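Local coordinates for protein beta-1,4-mannanase (Caldicellulosiruptor saccharolyticus, PDB 1PMH) that binds beta-1,4-mannan chains such as mannohexaose, acting as a family 27 carbohydrate-binding module of a beta-1,4-mannanase, at residues Y82-F87 and R179-D184; F87-P92 and I173-V178; F103-V108 and I140-A145; G112-G117 and P147-T152. One frame throughout, in Å; residues are numbered along the deposited sequence.

Contact 1. Residues Y82-F87 and R179-D184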
# COMPACT_ATOMS: atom_id res chain seq x y z
N TYR A 82 10.06 -10.09 -13.62
CA TYR A 82 9.72 -8.99 -12.71
C TYR A 82 10.62 -9.10 -11.49
O TYR A 82 10.83 -10.18 -10.96
CB TYR A 82 8.24 -9.04 -12.31
CG TYR A 82 7.29 -8.77 -13.47
CD1 TYR A 82 6.86 -9.78 -14.32
CD2 TYR A 82 6.80 -7.50 -13.73
CE1 TYR A 82 5.99 -9.54 -15.36
CE2 TYR A 82 5.92 -7.23 -14.78
CZ TYR A 82 5.54 -8.25 -15.60
OH TYR A 82 4.66 -8.03 -16.64
N LYS A 83 11.16 -7.96 -11.04
CA LYS A 83 12.19 -7.94 -10.01
C LYS A 83 11.85 -7.08 -8.81
O LYS A 83 12.54 -7.20 -7.80
CB LYS A 83 13.57 -7.54 -10.57
CG LYS A 83 14.02 -8.47 -11.70
CD LYS A 83 15.46 -8.18 -12.05
CE LYS A 83 15.97 -9.14 -13.09
NZ LYS A 83 17.42 -9.02 -13.30
N SER A 84 10.80 -6.26 -8.88
CA SER A 84 10.47 -5.41 -7.76
C SER A 84 8.99 -5.07 -7.74
O SER A 84 8.32 -5.09 -8.76
CB SER A 84 11.31 -4.11 -7.76
OG SER A 84 11.03 -3.27 -8.85
N VAL A 85 8.53 -4.70 -6.56
CA VAL A 85 7.22 -4.04 -6.34
C VAL A 85 7.51 -2.69 -5.70
O VAL A 85 8.16 -2.63 -4.68
CB VAL A 85 6.29 -4.88 -5.45
CG1 VAL A 85 5.00 -4.09 -5.18
CG2 VAL A 85 5.97 -6.21 -6.17
N GLU A 86 7.03 -1.64 -6.34
CA GLU A 86 7.24 -0.28 -5.94
C GLU A 86 5.91 0.36 -5.56
O GLU A 86 4.86 -0.03 -6.09
CB GLU A 86 7.84 0.50 -7.11
CG GLU A 86 8.30 1.90 -6.77
CD GLU A 86 9.09 2.50 -7.90
OE1 GLU A 86 9.85 1.72 -8.55
OE2 GLU A 86 9.01 3.74 -8.06
N PHE A 87 5.90 1.32 -4.66
CA PHE A 87 4.68 2.00 -4.25
C PHE A 87 5.02 3.34 -3.64
O PHE A 87 6.16 3.57 -3.19
CB PHE A 87 3.90 1.14 -3.24
CG PHE A 87 4.63 0.99 -1.95
CD1 PHE A 87 4.46 1.93 -0.93
CD2 PHE A 87 5.58 -0.00 -1.79
CE1 PHE A 87 5.24 1.90 0.19
CE2 PHE A 87 6.36 -0.04 -0.62
CZ PHE A 87 6.17 0.90 0.36
N ARG A 179 3.46 -0.47 -8.56
CA ARG A 179 3.97 -1.00 -9.81
C ARG A 179 4.70 -2.31 -9.58
O ARG A 179 5.51 -2.44 -8.65
CB ARG A 179 4.92 -0.02 -10.51
CG ARG A 179 4.23 1.28 -10.87
CD ARG A 179 5.04 2.11 -11.82
NE ARG A 179 6.14 2.69 -11.06
CZ ARG A 179 7.09 3.41 -11.65
NH1 ARG A 179 7.13 3.52 -12.97
NH2 ARG A 179 8.04 3.95 -10.90
N ILE A 180 4.44 -3.31 -10.43
CA ILE A 180 5.20 -4.56 -10.48
C ILE A 180 6.09 -4.41 -11.70
O ILE A 180 5.59 -4.27 -12.82
CB ILE A 180 4.24 -5.76 -10.54
CG1 ILE A 180 3.24 -5.76 -9.36
CG2 ILE A 180 5.05 -7.06 -10.72
CD1 ILE A 180 2.16 -6.82 -9.58
N ARG A 181 7.40 -4.39 -11.45
CA ARG A 181 8.36 -3.81 -12.38
C ARG A 181 9.48 -4.80 -12.71
O ARG A 181 9.93 -5.51 -11.82
CB ARG A 181 9.01 -2.54 -11.83
CG ARG A 181 8.05 -1.45 -11.42
CD ARG A 181 8.75 -0.18 -10.99
NE ARG A 181 9.22 0.55 -12.17
CZ ARG A 181 10.18 1.47 -12.20
NH1 ARG A 181 10.83 1.79 -11.11
NH2 ARG A 181 10.55 2.00 -13.36
N PRO A 182 9.98 -4.77 -13.93
CA PRO A 182 11.26 -5.47 -14.21
C PRO A 182 12.49 -4.85 -13.57
O PRO A 182 13.55 -5.49 -13.42
CB PRO A 182 11.33 -5.45 -15.74
CG PRO A 182 10.56 -4.18 -16.14
CD PRO A 182 9.43 -4.13 -15.14
N GLU A 183 12.39 -3.58 -13.17
CA GLU A 183 13.52 -2.90 -12.56
C GLU A 183 13.96 -3.55 -11.26
O GLU A 183 13.12 -3.92 -10.43
CB GLU A 183 13.16 -1.43 -12.33
CG GLU A 183 13.14 -0.55 -13.56
CD GLU A 183 12.00 -0.75 -14.53
OE1 GLU A 183 10.97 -1.37 -14.21
OE2 GLU A 183 12.18 -0.29 -15.68
N ASP A 184 15.27 -3.65 -11.03
CA ASP A 184 15.79 -4.21 -9.80
C ASP A 184 15.46 -3.29 -8.64
O ASP A 184 15.44 -2.09 -8.79
CB ASP A 184 17.32 -4.29 -9.92
CG ASP A 184 17.80 -5.08 -11.12
OD1 ASP A 184 17.61 -4.64 -12.29
OD2 ASP A 184 18.34 -6.21 -10.90
O HOH W 1 17.60 -6.39 -14.30

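Contact 2. Residues F87-P92 and I173-V178. With CA (calcium ion), chain C.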
# COMPACT_ATOMS: atom_id res chain seq x y z
N PHE A 87 5.90 1.32 -4.66
CA PHE A 87 4.68 2.00 -4.25
C PHE A 87 5.02 3.34 -3.64
O PHE A 87 6.16 3.57 -3.19
CB PHE A 87 3.90 1.14 -3.24
CG PHE A 87 4.63 0.99 -1.95
CD1 PHE A 87 4.46 1.93 -0.93
CD2 PHE A 87 5.58 -0.00 -1.79
CE1 PHE A 87 5.24 1.90 0.19
CE2 PHE A 87 6.36 -0.04 -0.62
CZ PHE A 87 6.17 0.90 0.36
N GLU A 88 4.00 4.21 -3.58
CA GLU A 88 4.06 5.46 -2.83
C GLU A 88 2.91 5.45 -1.84
O GLU A 88 1.78 5.13 -2.18
CB GLU A 88 3.92 6.67 -3.78
CG GLU A 88 5.04 6.79 -4.80
CD GLU A 88 4.92 7.98 -5.73
OE1 GLU A 88 5.02 9.10 -5.22
OE2 GLU A 88 4.82 7.79 -6.97
N MSE A 89 3.22 5.89 -0.63
CA MSE A 89 2.27 5.96 0.47
C MSE A 89 2.31 7.35 1.05
O MSE A 89 3.39 7.91 1.23
CB MSE A 89 2.70 4.92 1.48
CG MSE A 89 1.85 4.82 2.67
SE MSE A 89 2.61 3.57 3.97
CE MSE A 89 2.75 2.19 3.01
N PHE A 90 1.14 7.91 1.37
CA PHE A 90 0.99 9.30 1.80
C PHE A 90 0.16 9.33 3.07
O PHE A 90 -0.95 8.80 3.08
CB PHE A 90 0.28 10.17 0.74
CG PHE A 90 0.90 10.09 -0.64
CD1 PHE A 90 0.69 9.02 -1.45
CD2 PHE A 90 1.66 11.14 -1.11
CE1 PHE A 90 1.28 8.92 -2.69
CE2 PHE A 90 2.26 11.05 -2.36
CZ PHE A 90 2.07 9.93 -3.12
N ILE A 91 0.63 10.04 4.08
CA ILE A 91 -0.14 10.21 5.31
C ILE A 91 -0.13 11.70 5.64
O ILE A 91 0.93 12.29 5.72
CB ILE A 91 0.43 9.42 6.51
CG1 ILE A 91 0.83 7.98 6.12
CG2 ILE A 91 -0.60 9.43 7.62
CD1 ILE A 91 2.28 7.77 5.73
N PRO A 92 -1.30 12.33 5.84
CA PRO A 92 -1.35 13.76 6.22
C PRO A 92 -0.38 14.01 7.39
O PRO A 92 -0.52 13.44 8.47
CB PRO A 92 -2.80 13.96 6.63
CG PRO A 92 -3.53 12.97 5.89
CD PRO A 92 -2.67 11.78 5.73
N ILE A 173 -4.83 7.11 4.88
CA ILE A 173 -3.53 6.77 4.34
C ILE A 173 -3.81 6.54 2.86
O ILE A 173 -4.76 5.84 2.51
CB ILE A 173 -2.95 5.51 4.98
CG1 ILE A 173 -2.67 5.71 6.47
CG2 ILE A 173 -1.65 5.08 4.24
CD1 ILE A 173 -2.15 4.52 7.23
N TYR A 174 -2.99 7.12 1.99
CA TYR A 174 -3.19 6.95 0.56
C TYR A 174 -2.09 6.08 -0.02
O TYR A 174 -0.93 6.15 0.38
CB TYR A 174 -3.22 8.28 -0.19
CG TYR A 174 -4.20 9.30 0.32
CD1 TYR A 174 -3.92 10.08 1.44
CD2 TYR A 174 -5.41 9.54 -0.34
CE1 TYR A 174 -4.82 11.05 1.90
CE2 TYR A 174 -6.31 10.49 0.14
CZ TYR A 174 -6.03 11.24 1.25
OH TYR A 174 -6.87 12.21 1.73
N LEU A 175 -2.45 5.30 -1.00
CA LEU A 175 -1.52 4.57 -1.83
C LEU A 175 -1.65 5.05 -3.26
O LEU A 175 -2.74 5.34 -3.75
CB LEU A 175 -1.76 3.08 -1.82
CG LEU A 175 -1.43 2.35 -0.57
CD1 LEU A 175 -1.85 0.89 -0.71
CD2 LEU A 175 0.06 2.41 -0.26
N ASP A 176 -0.53 5.09 -3.96
CA ASP A 176 -0.57 5.40 -5.40
C ASP A 176 0.64 4.74 -6.05
O ASP A 176 1.62 4.37 -5.41
CB ASP A 176 -0.57 6.91 -5.66
CG ASP A 176 -1.21 7.35 -6.97
OD1 ASP A 176 -1.61 6.49 -7.77
OD2 ASP A 176 -1.29 8.55 -7.22
N ASN A 177 0.55 4.67 -7.38
CA ASN A 177 1.69 4.22 -8.19
C ASN A 177 2.28 2.92 -7.67
O ASN A 177 3.50 2.78 -7.50
CB ASN A 177 2.72 5.33 -8.29
CG ASN A 177 2.17 6.52 -9.04
OD1 ASN A 177 1.34 6.37 -9.93
ND2 ASN A 177 2.62 7.70 -8.71
N VAL A 178 1.38 1.96 -7.48
CA VAL A 178 1.84 0.61 -7.12
C VAL A 178 2.21 -0.06 -8.43
O VAL A 178 1.37 -0.19 -9.30
CB VAL A 178 0.72 -0.13 -6.39
CG1 VAL A 178 1.14 -1.58 -6.15
CG2 VAL A 178 0.36 0.60 -5.07
CA CA C . -2.59 8.12 -9.37
O HOH W 2 -0.67 8.00 -10.67

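Contact 3. Residues F103-V108 and I140-A145. Unlike the reference sequence in segment 103-108: Ala104 (reference Pro). With BMA (beta-D-mannopyranose), chain B; BMA (beta-D-mannopyranose), chain D.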
# COMPACT_ATOMS: atom_id res chain seq x y z
N PHE A 103 3.07 3.17 13.02
CA PHE A 103 2.50 2.00 12.39
C PHE A 103 3.57 1.26 11.61
O PHE A 103 4.62 1.78 11.27
CB PHE A 103 1.26 2.34 11.54
CG PHE A 103 1.52 3.04 10.23
CD1 PHE A 103 1.71 2.32 9.08
CD2 PHE A 103 1.53 4.43 10.14
CE1 PHE A 103 1.93 2.92 7.87
CE2 PHE A 103 1.74 5.03 8.92
CZ PHE A 103 1.96 4.27 7.80
N ALA A 104 3.24 0.00 11.33
CA ALA A 104 4.05 -0.88 10.50
C ALA A 104 3.29 -1.18 9.22
O ALA A 104 2.06 -1.13 9.18
CB ALA A 104 4.33 -2.16 11.26
N TYR A 105 4.00 -1.53 8.18
CA TYR A 105 3.40 -2.04 6.98
C TYR A 105 4.25 -3.16 6.41
O TYR A 105 5.46 -3.26 6.65
CB TYR A 105 3.08 -0.96 5.94
CG TYR A 105 4.32 -0.43 5.28
CD1 TYR A 105 4.82 -1.03 4.16
CD2 TYR A 105 5.02 0.65 5.79
CE1 TYR A 105 6.00 -0.60 3.56
CE2 TYR A 105 6.18 1.12 5.21
CZ TYR A 105 6.71 0.45 4.12
OH TYR A 105 7.86 0.85 3.50
N LYS A 106 3.59 -4.01 5.63
CA LYS A 106 4.23 -5.08 4.88
C LYS A 106 3.65 -5.10 3.47
O LYS A 106 2.49 -4.81 3.28
CB LYS A 106 4.04 -6.44 5.52
CG LYS A 106 4.43 -6.53 6.98
CD LYS A 106 4.44 -7.95 7.51
CE LYS A 106 5.04 -8.06 8.91
NZ LYS A 106 5.06 -9.49 9.35
N VAL A 107 4.51 -5.51 2.53
CA VAL A 107 4.12 -5.73 1.15
C VAL A 107 4.38 -7.21 0.86
O VAL A 107 5.50 -7.69 1.10
CB VAL A 107 4.90 -4.83 0.21
CG1 VAL A 107 4.52 -5.11 -1.23
CG2 VAL A 107 4.65 -3.36 0.53
N VAL A 108 3.35 -7.90 0.40
CA VAL A 108 3.31 -9.35 0.34
C VAL A 108 2.76 -9.80 -1.00
O VAL A 108 1.79 -9.24 -1.50
CB VAL A 108 2.39 -9.85 1.46
CG1 VAL A 108 2.10 -11.32 1.42
CG2 VAL A 108 2.96 -9.48 2.82
N ILE A 140 6.23 7.96 1.75
CA ILE A 140 7.09 6.77 1.74
C ILE A 140 7.04 6.24 0.33
O ILE A 140 5.99 5.92 -0.19
CB ILE A 140 6.62 5.75 2.75
CG1 ILE A 140 6.79 6.35 4.14
CG2 ILE A 140 7.41 4.43 2.63
CD1 ILE A 140 6.20 5.58 5.24
N HIS A 141 8.21 6.15 -0.27
CA HIS A 141 8.34 5.67 -1.64
C HIS A 141 9.44 4.63 -1.63
O HIS A 141 10.61 4.95 -1.42
CB HIS A 141 8.72 6.83 -2.56
CG HIS A 141 8.80 6.48 -4.01
ND1 HIS A 141 9.21 7.39 -4.96
CD2 HIS A 141 8.45 5.37 -4.68
CE1 HIS A 141 8.99 6.87 -6.15
NE2 HIS A 141 8.72 5.59 -6.01
N LYS A 142 9.08 3.36 -1.86
CA LYS A 142 10.03 2.25 -1.75
C LYS A 142 9.78 1.28 -2.87
O LYS A 142 8.68 1.23 -3.40
CB LYS A 142 9.85 1.45 -0.44
CG LYS A 142 10.05 2.20 0.84
CD LYS A 142 11.50 2.42 1.14
CE LYS A 142 11.74 2.90 2.57
NZ LYS A 142 13.02 3.68 2.65
N ALA A 143 10.80 0.48 -3.13
CA ALA A 143 10.70 -0.72 -3.94
C ALA A 143 11.30 -1.88 -3.19
O ALA A 143 12.39 -1.75 -2.68
CB ALA A 143 11.38 -0.55 -5.29
N PHE A 144 10.61 -3.00 -3.18
CA PHE A 144 11.10 -4.22 -2.56
C PHE A 144 11.34 -5.28 -3.61
O PHE A 144 10.58 -5.36 -4.59
CB PHE A 144 10.11 -4.75 -1.52
CG PHE A 144 9.86 -3.84 -0.38
CD1 PHE A 144 10.89 -3.31 0.33
CD2 PHE A 144 8.57 -3.54 0.04
CE1 PHE A 144 10.63 -2.44 1.38
CE2 PHE A 144 8.33 -2.76 1.12
CZ PHE A 144 9.34 -2.17 1.77
N ALA A 145 12.35 -6.11 -3.40
CA ALA A 145 12.70 -7.15 -4.34
C ALA A 145 11.65 -8.24 -4.40
O ALA A 145 11.13 -8.70 -3.37
CB ALA A 145 14.04 -7.78 -3.99
C1 BMA B . 2.81 -10.77 11.68
C2 BMA B . 1.74 -10.39 10.71
C3 BMA B . 1.02 -11.66 10.30
C4 BMA B . 2.04 -12.70 9.80
C5 BMA B . 3.17 -12.88 10.79
C6 BMA B . 4.23 -13.79 10.19
O2 BMA B . 2.33 -9.78 9.58
O3 BMA B . 0.00 -11.33 9.34
O4 BMA B . 1.43 -13.97 9.78
O5 BMA B . 3.76 -11.65 11.10
O6 BMA B . 5.14 -14.10 11.19
C1 BMA D . 5.47 -8.32 15.29
C2 BMA D . 6.39 -8.85 14.21
C3 BMA D . 5.57 -9.03 12.94
C4 BMA D . 4.29 -9.75 13.23
C5 BMA D . 3.49 -9.12 14.38
C6 BMA D . 2.22 -9.85 14.76
O2 BMA D . 6.89 -10.11 14.61
O3 BMA D . 6.33 -9.63 11.90
O4 BMA D . 3.54 -9.63 12.04
O5 BMA D . 4.32 -9.07 15.53
O6 BMA D . 2.48 -11.20 15.04

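Contact 4. Residues G112-G117 and P147-T152. With BMA (beta-D-mannopyranose), chain E.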
# COMPACT_ATOMS: atom_id res chain seq x y z
N GLY A 112 1.50 -18.60 -0.46
CA GLY A 112 2.08 -19.02 0.80
C GLY A 112 2.48 -17.88 1.71
O GLY A 112 3.23 -18.13 2.67
N TRP A 113 1.98 -16.67 1.46
CA TRP A 113 2.30 -15.45 2.23
C TRP A 113 3.80 -15.18 2.20
O TRP A 113 4.56 -15.51 3.11
CB TRP A 113 1.77 -15.51 3.66
CG TRP A 113 1.93 -14.21 4.40
CD1 TRP A 113 2.97 -13.85 5.25
CD2 TRP A 113 1.04 -13.13 4.40
NE1 TRP A 113 2.78 -12.58 5.75
CE2 TRP A 113 1.58 -12.14 5.27
CE3 TRP A 113 -0.20 -12.91 3.78
CZ2 TRP A 113 0.92 -10.93 5.52
CZ3 TRP A 113 -0.83 -11.69 4.03
CH2 TRP A 113 -0.26 -10.76 4.88
N LYS A 114 4.26 -14.53 1.14
CA LYS A 114 5.65 -14.20 0.92
C LYS A 114 5.87 -12.71 1.10
O LYS A 114 5.44 -11.90 0.29
CB LYS A 114 6.01 -14.62 -0.50
CG LYS A 114 7.46 -14.47 -0.86
CD LYS A 114 8.34 -15.37 -0.03
CE LYS A 114 9.77 -15.18 -0.44
NZ LYS A 114 10.77 -15.91 0.38
N GLU A 115 6.46 -12.34 2.20
CA GLU A 115 6.77 -10.96 2.47
C GLU A 115 7.90 -10.51 1.57
O GLU A 115 8.97 -11.12 1.55
CB GLU A 115 7.12 -10.74 3.94
CG GLU A 115 5.97 -11.17 4.84
CD GLU A 115 6.11 -10.97 6.32
OE1 GLU A 115 7.03 -10.25 6.69
OE2 GLU A 115 5.25 -11.46 7.08
N LEU A 116 7.67 -9.42 0.86
CA LEU A 116 8.69 -8.77 0.08
C LEU A 116 9.46 -7.74 0.85
O LEU A 116 10.66 -7.55 0.63
CB LEU A 116 8.11 -8.11 -1.17
CG LEU A 116 7.27 -9.02 -2.09
CD1 LEU A 116 6.85 -8.19 -3.29
CD2 LEU A 116 8.03 -10.29 -2.46
N GLY A 117 8.81 -7.05 1.77
CA GLY A 117 9.46 -6.07 2.58
C GLY A 117 8.48 -5.51 3.58
O GLY A 117 7.28 -5.76 3.52
N PRO A 147 11.95 -12.02 -4.91
CA PRO A 147 13.07 -12.97 -4.85
C PRO A 147 13.03 -13.86 -6.08
O PRO A 147 11.98 -14.11 -6.67
CB PRO A 147 12.82 -13.69 -3.53
CG PRO A 147 11.37 -13.57 -3.27
CD PRO A 147 10.96 -12.26 -3.85
N GLU A 148 14.20 -14.41 -6.42
CA GLU A 148 14.38 -15.21 -7.62
C GLU A 148 13.38 -16.37 -7.66
O GLU A 148 12.81 -16.70 -8.71
CB GLU A 148 15.85 -15.62 -7.74
CG GLU A 148 16.80 -14.42 -7.79
CD GLU A 148 17.29 -13.85 -6.45
OE1 GLU A 148 16.55 -13.12 -5.72
OE2 GLU A 148 18.48 -14.09 -6.15
N ASP A 149 13.13 -17.01 -6.50
CA ASP A 149 12.23 -18.16 -6.46
C ASP A 149 10.77 -17.78 -6.67
O ASP A 149 9.96 -18.67 -6.90
CB ASP A 149 12.40 -18.99 -5.19
CG ASP A 149 11.76 -18.41 -3.96
OD1 ASP A 149 11.86 -17.20 -3.74
OD2 ASP A 149 11.22 -19.12 -3.08
N PHE A 150 10.42 -16.49 -6.63
CA PHE A 150 9.07 -16.01 -7.00
C PHE A 150 8.95 -15.49 -8.41
O PHE A 150 7.87 -15.04 -8.80
CB PHE A 150 8.59 -14.98 -5.96
CG PHE A 150 7.77 -15.59 -4.87
CD1 PHE A 150 8.27 -16.60 -4.07
CD2 PHE A 150 6.44 -15.22 -4.70
CE1 PHE A 150 7.42 -17.23 -3.15
CE2 PHE A 150 5.66 -15.82 -3.80
CZ PHE A 150 6.12 -16.84 -3.03
N ARG A 151 10.05 -15.52 -9.19
CA ARG A 151 10.02 -14.99 -10.53
C ARG A 151 9.56 -16.11 -11.46
O ARG A 151 10.30 -16.63 -12.28
CB ARG A 151 11.35 -14.37 -10.89
CG ARG A 151 11.73 -13.21 -10.00
CD ARG A 151 13.06 -12.58 -10.41
NE ARG A 151 13.57 -11.73 -9.34
CZ ARG A 151 14.80 -11.27 -9.26
NH1 ARG A 151 15.70 -11.47 -10.23
NH2 ARG A 151 15.15 -10.53 -8.23
N THR A 152 8.28 -16.44 -11.31
CA THR A 152 7.65 -17.58 -11.92
C THR A 152 6.15 -17.40 -11.71
O THR A 152 5.71 -16.38 -11.15
CB THR A 152 8.18 -18.90 -11.32
OG1 THR A 152 7.64 -19.98 -12.12
CG2 THR A 152 7.83 -19.08 -9.82
C1 BMA E . 0.93 -14.37 8.55
C2 BMA E . 0.82 -15.89 8.61
C3 BMA E . 0.22 -16.28 7.28
C4 BMA E . -1.09 -15.56 7.02
C5 BMA E . -0.96 -14.04 7.17
C6 BMA E . -2.22 -13.21 7.01
O2 BMA E . 0.00 -16.30 9.68
O3 BMA E . 0.07 -17.69 7.26
O4 BMA E . -1.44 -15.79 5.69
O5 BMA E . -0.36 -13.81 8.44
O6 BMA E . -3.21 -13.63 7.91

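Contact 1. Residues Y82-F87 and R179-D184
Glu86 sits at the edges of two guanidinium groups that lie face over face: OE2 is in the plane of Arg179, and OE1 is close to that of Arg181. Arg179 NH2 covers one face of Arg181, and Glu183 CG covers the opposite one. This salt-bridge network lies on an antiparallel strand pair of the jellyroll beta-sandwich, with Val85 and Ile180 on the other face of the sheet. Arg181 NH1 reaches Glu86 OE1 at 2.7 Å on the syn side, whereas Arg179 NH2 meets OE2 at 3.0 Å from above the carboxylate plane. With CG anti to the backbone N (chi1 -172°), the extended Glu86 chain runs alongside Arg179. OE2 has a further partner in His141. A glutamine here would probably leave Arg179 and Arg181 without the negative charge they share, so that two stacked positive groups would be less well balanced. At the start of the strand a classic beta bulge sets two residues, Lys83 and Ser84, opposite the single Arg181, and Arg181 O accepts from Lys83 N at 2.9 Å and, less straight, from Ser84 N at 3.2 Å. From within the bulge, Ser84 OG donates to Glu183 O at 2.7 Å.

Contact 2. Residues F87-P92 and I173-V178
Asn177 takes a left-handed backbone conformation (phi 50°, psi 51°) in the middle of a strand, and from there its amide serves two partners. ND2 donates to Glu88 OE2 at 2.8 Å in one of the two glutamate conformers; OE2 lies in the amide plane of Asn177, whereas ND2 stands above the plane of the carboxylate. OD1 accepts from a water bound to the calcium ion. An alanine here would probably leave Glu88 OE2 without this donor and take from the calcium-bound water the acceptor that orients it. The two strands pair antiparallel within one sheet of the jellyroll, through hydrogen-bonded pairs Glu88 with Asp176 and Phe90 with Tyr174. These side chains lie on the sheet face that carries the calcium-binding carboxylate of Asp176, where Phe90 CE1 packs on Asp176 CB at 4.0 Å and Tyr174 OH is hydrogen-bonded to Asp38. On the other face Met89, present as selenomethionine, and Leu175 point into the sandwich core, toward Phe103, Tyr105, Phe160 and Phe162. CG of Met89, anti to the backbone N (chi1 -179°), lies beside Ile173 CG2 at 3.8 Å. Asp176 grips the calcium ion with both OD1 and OD2, each at 2.5 Å, and Asp10, Glu12, Asn44 and Tyr46 add further ligands. The ion probably offsets the carboxylate charge and polarises its water, which would strengthen the bond that water gives to Asn177 OD1.

Contact 3. Residues F103-V108 and I140-A145
Tyr105 holds CG between its backbone N and carbonyl carbon (chi1 72°), which stands the ring out from its strand until OH lies against Ile140 CG2 and Lys142 CG, 3.7 Å from each. From the facing strand, Phe144 has CG anti to its carbonyl carbon (chi1 -61°) and slants its ring past Tyr105 and Val107. Its CE2 lies at the edge of the tyrosine ring, 4.0 Å from Tyr105 CE1. Val107 CG2 in turn meets the edge of the Phe144 ring, 3.8 Å from CE2. Although the phenol oxygen meets only carbons of strand 140-145, it is hydrogen-bonded to Glu119 OE2 of its own sheet. These side chains join the two layers of the beta-sandwich: strand 103-108 belongs to one sheet and strand 140-145 to the other, their axes 9.3 Å apart at closest and crossing at -48°. Tyr105 and Val107 point inward, while Lys106 between them points to the glycan side. Its extended chain brings NZ to two mannose units of the bound ligand, donating to O2 of one at 2.8 Å and to O3 of the next at 2.9 Å. Glu115 forms a salt bridge with the same ammonium group.

Contact 4. Residues G112-G117 and P147-T152
Lys114 and Phe150 make a CH-pi contact: in one of two lysine conformers, CG stands 3.6 Å from the ring centroid and only 16° off the ring normal. CB sits nearer the rim, 3.4 Å from Phe150 CZ. The bend at chi2 (64°) lays the rest of the lysine across the ring toward Pro147. Apolar packing continues there, with Lys114 CE against Pro147 CG at 3.6 Å and Leu116 CD2 against Pro147 CD at 3.8 Å. The charges of Lys114 NZ and Asp149 OD1 are 4.5 Å apart, too far for a salt bridge. Pro147 and Phe150 are held together by the short 3-10 turn, where Phe150 N donates to Pro147 O. The contact fastens the loop between strands 135-145 and 153-165 to the beginning of strand 114-122. Next to Lys114, Trp113 turns away from that loop into the glycan pocket, where a mannose unit lies over its indole face, Trp113 CD2 and sugar C5 3.5 Å apart. In one conformer of Glu115, OE2 accepts from Trp113 NE1 through its anti lone pair. The fastening thus rests on shape and CH-pi packing of aliphatic carbons, and the lysine charge probably takes little part.

How the contacts relate
Contacts 1 and 2 are successive lengths of one strand pair, sharing Phe87. There strand 172-181 has one residue more: Asn177 and Val178 stand where its partner has Phe87 alone. Strand 135-145 flanks the pair: Met89 N lies 2.8 Å from Ile140 O and Val85 O 2.9 Å from Phe144 N; contact 3 then packs this sheet against the glycan-binding one. Segment 112-117 of contact 4 is the next strand of the second sheet, Val107 O lying 2.8 Å from Leu116 N, and the loop 147-152 packs on it. Lys106 of contact 3 and Trp113 of contact 4 meet the glycan, whereas the calcium ion belongs to contact 2, whose centre is about 22 Å from that of contact 4.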